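Probable oxidoreductase (Pseudomonas aeruginosa, PDB 4B7C) probably works as an NADP-dependent oxidoreductase of the medium-chain dehydrogenase/reductase family, its substrate not established. Local coordinates at residues G19-D24 / A53-M58; P66-G69 / M74-L77; I250-Y253 / A258-G261. All coordinates share one frame; numbering follows the deposited sequence.

Contact 1: residues G19-D24 / A53-M58; sequences GLPGRD and AMRGWM
Arg55 reaches from the helix 53-58 to the carbonyl of Gly19 and grips it side-on, two nitrogens on one oxygen. Its NH2 lies 2.6 Å from Gly19 O and its NE 3.1 Å from the same atom. The oxygen sits almost in the guanidinium plane, so both N-H groups are used edgewise. NH2 arrives on a lone pair and is the straighter bond, 156° at the hydrogen against 136° for NE. An arginine suits this place because it can span the gap from a helix to a loop and still present two donors. Gly19 has a positive phi, which by itself favours glycine. CG of Arg55 stands anti to the backbone N (chi1 -156°) and the chain bends at chi2, carrying CD past the proline ring; Pro21 CD lies 3.8 Å from Arg55 NE. NH1 bonds Asn59 OD1, and NE has a further, weak bond to Asn254.

The Gly19-Arg55 end is the tight part. Beyond it the contact slackens: Pro21 CG and Met58 CE meet at 4.2 Å, an apolar touch between the proline ring and the terminal methyl of the methionine. Further on, the loop turns outward to exposed Arg23, which pairs with Glu318. The arrangement, an arginine fixing a loop carbonyl to a short helix, belongs here to the GroES-like N-terminal domain of a medium-chain dehydrogenase/reductase.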
ATOM      1  N   GLY B  19      -1.595   1.746  27.674  1.00 56.59           N
ATOM      2  CA  GLY B  19      -0.171   1.774  27.443  1.00 58.98           C
ATOM      3  C   GLY B  19       0.483   0.436  27.726  1.00 61.49           C
ATOM      4  O   GLY B  19       0.023  -0.601  27.228  1.00 59.89           O
ATOM      5  N   LEU B  20       1.537   0.457  28.536  1.00 61.82           N
ATOM      6  CA  LEU B  20       2.290  -0.754  28.832  1.00 62.72           C
ATOM      7  C   LEU B  20       1.469  -1.638  29.777  1.00 61.94           C
ATOM      8  O   LEU B  20       0.839  -1.127  30.695  1.00 64.19           O
ATOM      9  CB  LEU B  20       3.655  -0.416  29.485  1.00 63.03           C
ATOM     10  CG  LEU B  20       4.883  -1.249  29.139  1.00 64.01           C
ATOM     11  CD1 LEU B  20       5.263  -1.164  27.668  1.00 62.26           C
ATOM     12  CD2 LEU B  20       6.060  -0.870  30.035  1.00 63.94           C
ATOM     13  N   PRO B  21       1.453  -2.968  29.546  1.00 60.52           N
ATOM     14  CA  PRO B  21       0.752  -3.834  30.490  1.00 60.76           C
ATOM     15  C   PRO B  21       1.466  -3.850  31.821  1.00 59.92           C
ATOM     16  O   PRO B  21       2.703  -3.818  31.887  1.00 57.13           O
ATOM     17  CB  PRO B  21       0.764  -5.226  29.825  1.00 60.95           C
ATOM     18  CG  PRO B  21       1.719  -5.144  28.693  1.00 60.64           C
ATOM     19  CD  PRO B  21       2.028  -3.709  28.412  1.00 59.80           C
ATOM     20  N   GLY B  22       0.671  -3.963  32.869  1.00 63.20           N
ATOM     21  CA  GLY B  22       1.175  -3.791  34.204  1.00 64.63           C
ATOM     22  C   GLY B  22       0.856  -4.994  35.046  1.00 65.61           C
ATOM     23  O   GLY B  22       0.518  -6.076  34.533  1.00 72.27           O
ATOM     24  N   ARG B  23       0.972  -4.816  36.353  1.00 64.64           N
ATOM     25  CA  ARG B  23       0.843  -5.939  37.258  1.00 61.32           C
ATOM     26  C   ARG B  23      -0.611  -6.300  37.533  1.00 59.57           C
ATOM     27  O   ARG B  23      -0.851  -7.370  38.066  1.00 62.92           O
ATOM     28  CB  ARG B  23       1.652  -5.752  38.547  1.00 63.30           C
ATOM     29  CG  ARG B  23       3.162  -5.708  38.328  1.00 65.66           C
ATOM     30  CD  ARG B  23       3.753  -7.017  37.751  1.00 68.34           C
ATOM     31  NE  ARG B  23       3.881  -8.089  38.744  1.00 68.56           N
ATOM     32  CZ  ARG B  23       4.610  -9.193  38.575  1.00 67.83           C
ATOM     33  NH1 ARG B  23       5.334  -9.396  37.472  1.00 65.56           N
ATOM     34  NH2 ARG B  23       4.632 -10.097  39.540  1.00 69.19           N
ATOM     35  N   ASP B  24      -1.566  -5.447  37.158  1.00 54.34           N
ATOM     36  CA  ASP B  24      -2.999  -5.730  37.360  1.00 56.01           C
ATOM     37  C   ASP B  24      -3.654  -6.203  36.031  1.00 49.76           C
ATOM     38  O   ASP B  24      -4.838  -6.538  35.993  1.00 47.77           O
ATOM     39  CB  ASP B  24      -3.753  -4.501  37.945  1.00 61.87           C
ATOM     40  CG  ASP B  24      -3.588  -4.320  39.502  1.00 65.39           C
ATOM     41  OD1 ASP B  24      -2.604  -4.877  39.963  1.00 70.14           O
ATOM     42  OD2 ASP B  24      -4.382  -3.620  40.273  1.00 72.12           O
ATOM     43  N   ALA B  53       2.825  -9.257  19.185  1.00 39.74           N
ATOM     44  CA  ALA B  53       1.412  -9.320  18.775  1.00 39.27           C
ATOM     45  C   ALA B  53       0.471  -9.515  19.959  1.00 37.92           C
ATOM     46  O   ALA B  53      -0.715  -9.180  19.878  1.00 37.69           O
ATOM     47  CB  ALA B  53       1.191 -10.407  17.731  1.00 40.35           C
ATOM     48  N   MET B  54       1.002 -10.040  21.060  1.00 36.70           N
ATOM     49  CA  MET B  54       0.210 -10.222  22.294  1.00 38.07           C
ATOM     50  C   MET B  54      -0.406  -8.917  22.809  1.00 37.36           C
ATOM     51  O   MET B  54      -1.491  -8.901  23.402  1.00 36.80           O
ATOM     52  CB  MET B  54       1.067 -10.819  23.407  1.00 38.45           C
ATOM     53  CG  MET B  54       1.252 -12.314  23.288  1.00 39.82           C
ATOM     54  SD  MET B  54       2.399 -12.984  24.468  1.00 38.76           S
ATOM     55  CE  MET B  54       1.751 -14.625  24.814  1.00 36.37           C
ATOM     56  N   ARG B  55       0.294  -7.820  22.564  1.00 41.33           N
ATOM     57  CA  ARG B  55      -0.209  -6.496  22.948  1.00 44.48           C
ATOM     58  C   ARG B  55      -1.519  -6.151  22.197  1.00 41.87           C
ATOM     59  O   ARG B  55      -2.520  -5.689  22.789  1.00 42.21           O
ATOM     60  CB  ARG B  55       0.908  -5.459  22.747  1.00 47.08           C
ATOM     61  CG  ARG B  55       0.767  -4.196  23.604  1.00 49.25           C
ATOM     62  CD  ARG B  55       0.290  -4.326  25.005  1.00 52.70           C
ATOM     63  NE  ARG B  55      -0.309  -3.076  25.465  1.00 54.33           N
ATOM     64  CZ  ARG B  55      -1.571  -2.679  25.297  1.00 55.98           C
ATOM     65  NH1 ARG B  55      -2.465  -3.430  24.663  1.00 54.56           N
ATOM     66  NH2 ARG B  55      -1.941  -1.494  25.784  1.00 56.56           N
ATOM     67  N   GLY B  56      -1.545  -6.455  20.905  1.00 42.01           N
ATOM     68  CA  GLY B  56      -2.748  -6.263  20.103  1.00 41.45           C
ATOM     69  C   GLY B  56      -3.885  -7.160  20.551  1.00 44.19           C
ATOM     70  O   GLY B  56      -5.054  -6.756  20.541  1.00 44.24           O
ATOM     71  N   TRP B  57      -3.556  -8.394  20.922  1.00 45.05           N
ATOM     72  CA  TRP B  57      -4.580  -9.376  21.336  1.00 41.98           C
ATOM     73  C   TRP B  57      -5.271  -8.965  22.596  1.00 42.36           C
ATOM     74  O   TRP B  57      -6.398  -9.405  22.867  1.00 40.77           O
ATOM     75  CB  TRP B  57      -3.977 -10.761  21.550  1.00 40.96           C
ATOM     76  CG  TRP B  57      -3.240 -11.308  20.368  1.00 41.16           C
ATOM     77  CD1 TRP B  57      -3.378 -10.942  19.036  1.00 41.94           C
ATOM     78  CD2 TRP B  57      -2.247 -12.391  20.365  1.00 40.41           C
ATOM     79  NE1 TRP B  57      -2.536 -11.670  18.246  1.00 41.53           N
ATOM     80  CE2 TRP B  57      -1.833 -12.558  18.977  1.00 41.26           C
ATOM     81  CE3 TRP B  57      -1.672 -13.188  21.336  1.00 39.25           C
ATOM     82  CZ2 TRP B  57      -0.877 -13.493  18.600  1.00 41.92           C
ATOM     83  CZ3 TRP B  57      -0.710 -14.128  20.955  1.00 39.89           C
ATOM     84  CH2 TRP B  57      -0.315 -14.274  19.621  1.00 41.22           C
ATOM     85  N   MET B  58      -4.586  -8.145  23.388  1.00 44.00           N
ATOM     86  CA  MET B  58      -5.148  -7.635  24.638  1.00 46.20           C
ATOM     87  C   MET B  58      -6.076  -6.430  24.447  1.00 46.55           C
ATOM     88  O   MET B  58      -6.926  -6.149  25.298  1.00 43.70           O
ATOM     89  CB  MET B  58      -4.022  -7.249  25.603  1.00 50.23           C
ATOM     90  CG  MET B  58      -3.349  -8.446  26.250  1.00 54.13           C
ATOM     91  SD  MET B  58      -2.033  -7.951  27.411  1.00 58.00           S
ATOM     92  CE  MET B  58      -0.657  -7.695  26.302  1.00 50.56           C
TER

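Contact 2: residues P66-G69 / M74-L77; sequences PPVG and MRAL
Val68 and Met74 bring the two loop segments nearest, their CA atoms 6.5 Å apart, and both backbones run extended here without pairing as strands. The polar part of the contact is Arg75, whose guanidinium, in the conformer described, one of two modelled, takes Pro66 O end-on with both terminal nitrogens. NH2 lies 2.8 Å from Pro66 O and NH1 3.0 Å from that same oxygen. The two bonds are bent, 143° and 135° at the hydrogen, as is usual when one oxygen is shared by two N-H groups of the same guanidinium. NH1 approaches nearly head-on to the carbonyl, whereas NH2 is tilted from its plane.

Val68 supplies the apolar half. Its CG2 lies over the centre of one guanidinium face, 4.0 Å above the plane, and also touches Arg75 CB at 3.7 Å. With CG1 anti to the backbone N (chi1 172°), CG2 is the branch left to meet the arginine, and a compact branched side chain suits a flat group that needs its rim for bonding. Met74 adds its sulfur: SD is 4.0 Å from Val68 CG2, and the unbranched thioether also touches Met54 and Met58 of the helix 53-58.

Arg75 also makes a cation-pi contact with Trp57, so its charge has an aromatic neighbour as well as a carbonyl. Pro66 is exposed to solvent, while Val68 and Met74 are buried. Two arms of one loop joined through an arginine and a valine thus lead into strand 77-85 of the GroES-like domain.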
ATOM      1  N   PRO B  66      -9.894 -12.218  16.970  1.00 45.38           N
ATOM      2  CA  PRO B  66     -10.640 -11.512  18.011  1.00 44.17           C
ATOM      3  C   PRO B  66      -9.800 -11.211  19.256  1.00 46.07           C
ATOM      4  O   PRO B  66      -8.918 -11.990  19.608  1.00 45.10           O
ATOM      5  CB  PRO B  66     -11.777 -12.485  18.354  1.00 44.15           C
ATOM      6  CG  PRO B  66     -11.911 -13.367  17.168  1.00 46.68           C
ATOM      7  CD  PRO B  66     -10.525 -13.504  16.614  1.00 45.65           C
ATOM      8  N   PRO B  67     -10.088 -10.090  19.941  1.00 48.14           N
ATOM      9  CA  PRO B  67      -9.372  -9.816  21.184  1.00 44.55           C
ATOM     10  C   PRO B  67      -9.584 -10.915  22.215  1.00 41.93           C
ATOM     11  O   PRO B  67     -10.607 -11.591  22.206  1.00 38.74           O
ATOM     12  CB  PRO B  67      -9.987  -8.506  21.691  1.00 47.85           C
ATOM     13  CG  PRO B  67     -10.899  -8.008  20.632  1.00 48.90           C
ATOM     14  CD  PRO B  67     -11.159  -9.115  19.665  1.00 47.26           C
ATOM     15  N   VAL B  68      -8.617 -11.071  23.107  1.00 39.88           N
ATOM     16  CA  VAL B  68      -8.799 -11.950  24.262  1.00 39.89           C
ATOM     17  C   VAL B  68      -9.885 -11.359  25.164  1.00 40.39           C
ATOM     18  O   VAL B  68      -9.864 -10.171  25.468  1.00 41.01           O
ATOM     19  CB  VAL B  68      -7.486 -12.122  25.045  1.00 38.99           C
ATOM     20  CG1 VAL B  68      -7.739 -12.875  26.347  1.00 38.17           C
ATOM     21  CG2 VAL B  68      -6.453 -12.830  24.177  1.00 38.34           C
ATOM     22  N   GLY B  69     -10.843 -12.181  25.561  1.00 39.74           N
ATOM     23  CA  GLY B  69     -11.949 -11.729  26.414  1.00 41.81           C
ATOM     24  C   GLY B  69     -11.483 -11.524  27.836  1.00 45.39           C
ATOM     25  O   GLY B  69     -10.530 -12.167  28.282  1.00 45.46           O
ATOM     26  N   MET B  74      -5.191 -16.034  28.756  1.00 32.42           N
ATOM     27  CA  MET B  74      -4.456 -15.240  27.792  1.00 32.39           C
ATOM     28  C   MET B  74      -3.992 -16.096  26.600  1.00 34.88           C
ATOM     29  O   MET B  74      -3.522 -17.225  26.770  1.00 33.14           O
ATOM     30  CB  MET B  74      -3.251 -14.563  28.444  1.00 32.17           C
ATOM     31  CG  MET B  74      -2.412 -13.719  27.492  1.00 31.77           C
ATOM     32  SD  MET B  74      -3.322 -12.472  26.589  1.00 32.92           S
ATOM     33  CE  MET B  74      -2.005 -11.925  25.510  1.00 29.37           C
ATOM     34  N   ARG B  75      -4.134 -15.540  25.400  1.00 33.86           N
ATOM     35  CA  ARG B  75      -3.756 -16.239  24.171  0.50 31.73           C
ATOM     36  C   ARG B  75      -2.241 -16.363  24.053  1.00 31.85           C
ATOM     37  O   ARG B  75      -1.510 -15.420  24.309  1.00 32.27           O
ATOM     38  CB  ARG B  75      -4.316 -15.520  22.932  0.50 31.12           C
ATOM     39  CG  ARG B  75      -3.951 -16.169  21.599  0.50 30.99           C
ATOM     40  CD  ARG B  75      -4.619 -15.538  20.376  0.50 29.83           C
ATOM     41  NE  ARG B  75      -6.062 -15.432  20.571  0.50 28.65           N
ATOM     42  CZ  ARG B  75      -6.797 -14.328  20.454  0.50 28.46           C
ATOM     43  NH1 ARG B  75      -6.254 -13.159  20.104  0.50 29.34           N
ATOM     44  NH2 ARG B  75      -8.102 -14.409  20.679  0.50 27.77           N
ATOM     45  N   ALA B  76      -1.772 -17.540  23.654  1.00 29.30           N
ATOM     46  CA  ALA B  76      -0.343 -17.771  23.392  1.00 27.55           C
ATOM     47  C   ALA B  76      -0.151 -18.982  22.495  1.00 26.69           C
ATOM     48  O   ALA B  76      -0.763 -20.023  22.719  1.00 26.69           O
ATOM     49  CB  ALA B  76       0.412 -17.988  24.693  1.00 24.73           C
ATOM     50  N   LEU B  77       0.693 -18.834  21.497  1.00 27.20           N
ATOM     51  CA  LEU B  77       1.149 -19.961  20.718  1.00 29.58           C
ATOM     52  C   LEU B  77       2.149 -20.730  21.570  1.00 31.63           C
ATOM     53  O   LEU B  77       2.908 -20.155  22.356  1.00 31.00           O
ATOM     54  CB  LEU B  77       1.800 -19.524  19.402  1.00 29.85           C
ATOM     55  CG  LEU B  77       0.863 -18.855  18.376  1.00 32.00           C
ATOM     56  CD1 LEU B  77       1.678 -18.284  17.219  1.00 34.00           C
ATOM     57  CD2 LEU B  77      -0.228 -19.769  17.861  1.00 31.13           C
TER

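Contact 3: residues I250-Y253 / A258-G261; sequences ISQY and AVRG
Gln252 meets the backbone N and CB of Arg260 across a surface loop of the Rossmann-type nucleotide-binding domain, after strand 242-246 of its parallel sheet. Gln252 gives up far more surface than any other residue here, and Arg260 and Val259 follow with similar, smaller shares. The CB of Gln252 points toward the second arm of the loop. Its CG lies beside the backbone N (chi1 -54°), and a bend at chi2 brings OE1 to Arg260 N; the amide and guanidinium planes are 41° apart.

An amide is apt for this place because its two ends do different work. The oxygen accepts from the backbone of Arg260, while NE2 donates to Ser251 OG at 3.3 Å, a partner tilted from the amide plane, which probably helps to fix the amide's rotation; Ser251 OG is itself bonded to Val226 O. Arg260 contributes mainly its near end: its CB lies 3.8 Å from Gln252 OE1 and 3.9 Å from Gln252 NE2. The guanidinium leads away, and NH1 forms a salt bridge with Asp232.

Val259 offers backbone and one methyl, with CA 3.6 Å from Gln252 OE1 and CG1 at 4.2 Å from that oxygen. Its short apolar side chain also packs on Ala263 of the second subunit, which places this loop beside the dimer partner. In the bond from Arg260 N to Gln252 OE1, 3.2 Å long, the donor stands 60° above the carbonyl plane, not on a lone pair.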
ATOM      1  N   ILE B 250       5.344  -2.750  15.869  1.00 45.88           N
ATOM      2  CA  ILE B 250       5.690  -2.855  17.295  1.00 50.75           C
ATOM      3  C   ILE B 250       5.786  -1.485  17.972  1.00 49.07           C
ATOM      4  O   ILE B 250       5.427  -1.331  19.143  1.00 49.59           O
ATOM      5  CB  ILE B 250       7.067  -3.549  17.490  1.00 53.84           C
ATOM      6  CG1 ILE B 250       7.027  -5.024  17.092  1.00 56.26           C
ATOM      7  CG2 ILE B 250       7.515  -3.479  18.947  1.00 57.08           C
ATOM      8  CD1 ILE B 250       8.379  -5.640  16.789  1.00 54.40           C
ATOM      9  N   SER B 251       6.279  -0.501  17.225  1.00 50.32           N
ATOM     10  CA  SER B 251       6.470   0.863  17.728  1.00 51.62           C
ATOM     11  C   SER B 251       5.141   1.550  18.047  1.00 52.86           C
ATOM     12  O   SER B 251       5.129   2.637  18.626  1.00 60.74           O
ATOM     13  CB  SER B 251       7.277   1.682  16.720  1.00 52.19           C
ATOM     14  OG  SER B 251       6.530   1.898  15.540  1.00 51.96           O
ATOM     15  N   GLN B 252       4.043   0.912  17.639  1.00 52.80           N
ATOM     16  CA  GLN B 252       2.669   1.337  17.875  1.00 54.96           C
ATOM     17  C   GLN B 252       1.950   0.574  18.989  1.00 56.80           C
ATOM     18  O   GLN B 252       0.893   1.020  19.420  1.00 54.68           O
ATOM     19  CB  GLN B 252       1.891   1.167  16.555  1.00 54.11           C
ATOM     20  CG  GLN B 252       2.577   1.888  15.405  1.00 54.51           C
ATOM     21  CD  GLN B 252       2.763   3.378  15.661  1.00 54.67           C
ATOM     22  OE1 GLN B 252       1.863   4.050  16.162  1.00 56.76           O
ATOM     23  NE2 GLN B 252       3.945   3.893  15.334  1.00 54.75           N
ATOM     24  N   TYR B 253       2.495  -0.549  19.467  1.00 62.40           N
ATOM     25  CA  TYR B 253       1.664  -1.466  20.299  1.00 66.61           C
ATOM     26  C   TYR B 253       1.283  -0.844  21.663  1.00 66.32           C
ATOM     27  O   TYR B 253       0.102  -0.847  22.068  1.00 62.46           O
ATOM     28  CB  TYR B 253       2.286  -2.875  20.506  1.00 68.73           C
ATOM     29  CG  TYR B 253       2.007  -3.897  19.394  1.00 70.98           C
ATOM     30  CD1 TYR B 253       0.705  -4.238  19.039  1.00 73.99           C
ATOM     31  CD2 TYR B 253       3.049  -4.530  18.712  1.00 71.39           C
ATOM     32  CE1 TYR B 253       0.449  -5.152  18.024  1.00 74.44           C
ATOM     33  CE2 TYR B 253       2.803  -5.442  17.694  1.00 73.54           C
ATOM     34  CZ  TYR B 253       1.503  -5.751  17.355  1.00 75.17           C
ATOM     35  OH  TYR B 253       1.265  -6.647  16.336  1.00 77.27           O
ATOM     36  N   ALA B 258      -3.332   6.309  19.537  1.00 89.78           N
ATOM     37  CA  ALA B 258      -3.444   6.553  18.094  1.00 83.00           C
ATOM     38  C   ALA B 258      -2.275   6.014  17.298  1.00 77.51           C
ATOM     39  O   ALA B 258      -1.126   6.336  17.596  1.00 81.52           O
ATOM     40  CB  ALA B 258      -3.602   8.040  17.815  1.00 83.27           C
ATOM     41  N   VAL B 259      -2.572   5.205  16.280  1.00 69.65           N
ATOM     42  CA  VAL B 259      -1.556   4.762  15.323  1.00 66.73           C
ATOM     43  C   VAL B 259      -1.026   5.980  14.566  1.00 68.25           C
ATOM     44  O   VAL B 259      -1.765   6.935  14.320  1.00 67.50           O
ATOM     45  CB  VAL B 259      -2.105   3.698  14.328  1.00 64.31           C
ATOM     46  CG1 VAL B 259      -1.053   3.338  13.290  1.00 62.58           C
ATOM     47  CG2 VAL B 259      -2.558   2.447  15.074  1.00 62.81           C
ATOM     48  N   ARG B 260       0.253   5.934  14.208  1.00 67.14           N
ATOM     49  CA  ARG B 260       0.932   7.028  13.562  1.00 69.03           C
ATOM     50  C   ARG B 260       1.085   6.582  12.115  1.00 66.60           C
ATOM     51  O   ARG B 260       1.596   5.494  11.875  1.00 64.03           O
ATOM     52  CB  ARG B 260       2.267   7.299  14.278  1.00 74.47           C
ATOM     53  CG  ARG B 260       3.008   8.577  13.804  1.00 77.86           C
ATOM     54  CD  ARG B 260       4.042   8.140  12.787  1.00 78.41           C
ATOM     55  NE  ARG B 260       4.971   9.213  12.476  1.00 80.34           N
ATOM     56  CZ  ARG B 260       5.689   9.330  11.360  1.00 81.28           C
ATOM     57  NH1 ARG B 260       5.605   8.436  10.383  1.00 77.73           N
ATOM     58  NH2 ARG B 260       6.498  10.372  11.221  1.00 80.58           N
ATOM     59  N   GLY B 261       0.612   7.401  11.169  1.00 60.81           N
ATOM     60  CA  GLY B 261       0.467   6.974   9.776  1.00 56.70           C
ATOM     61  C   GLY B 261       1.589   7.545   8.945  1.00 53.33           C
ATOM     62  O   GLY B 261       2.075   8.638   9.234  1.00 55.56           O
TER

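In the fold
From the N terminus, the loop between strands 7-13 and 26-32 enters contact 1, which closes a span of 28 residues on reaching the helix 53-58. Contact 2 then closes a much shorter loop, with four residues between its segments, just before strand 77-85. Contact 3 does the same far along the chain, after strand 242-246. The three follow in series; none nests or crosses. Contacts 1 and 2 touch within the N-terminal domain, where Trp57 O probably bonds Val68 N. Contact 3 belongs to the nucleotide-binding domain, yet Tyr253 packs on Ala53, Arg55 and Gly56, so helix 53-58 lies against both domains. Contacts 2 and 3 stay about 10 Å apart at their nearest atoms.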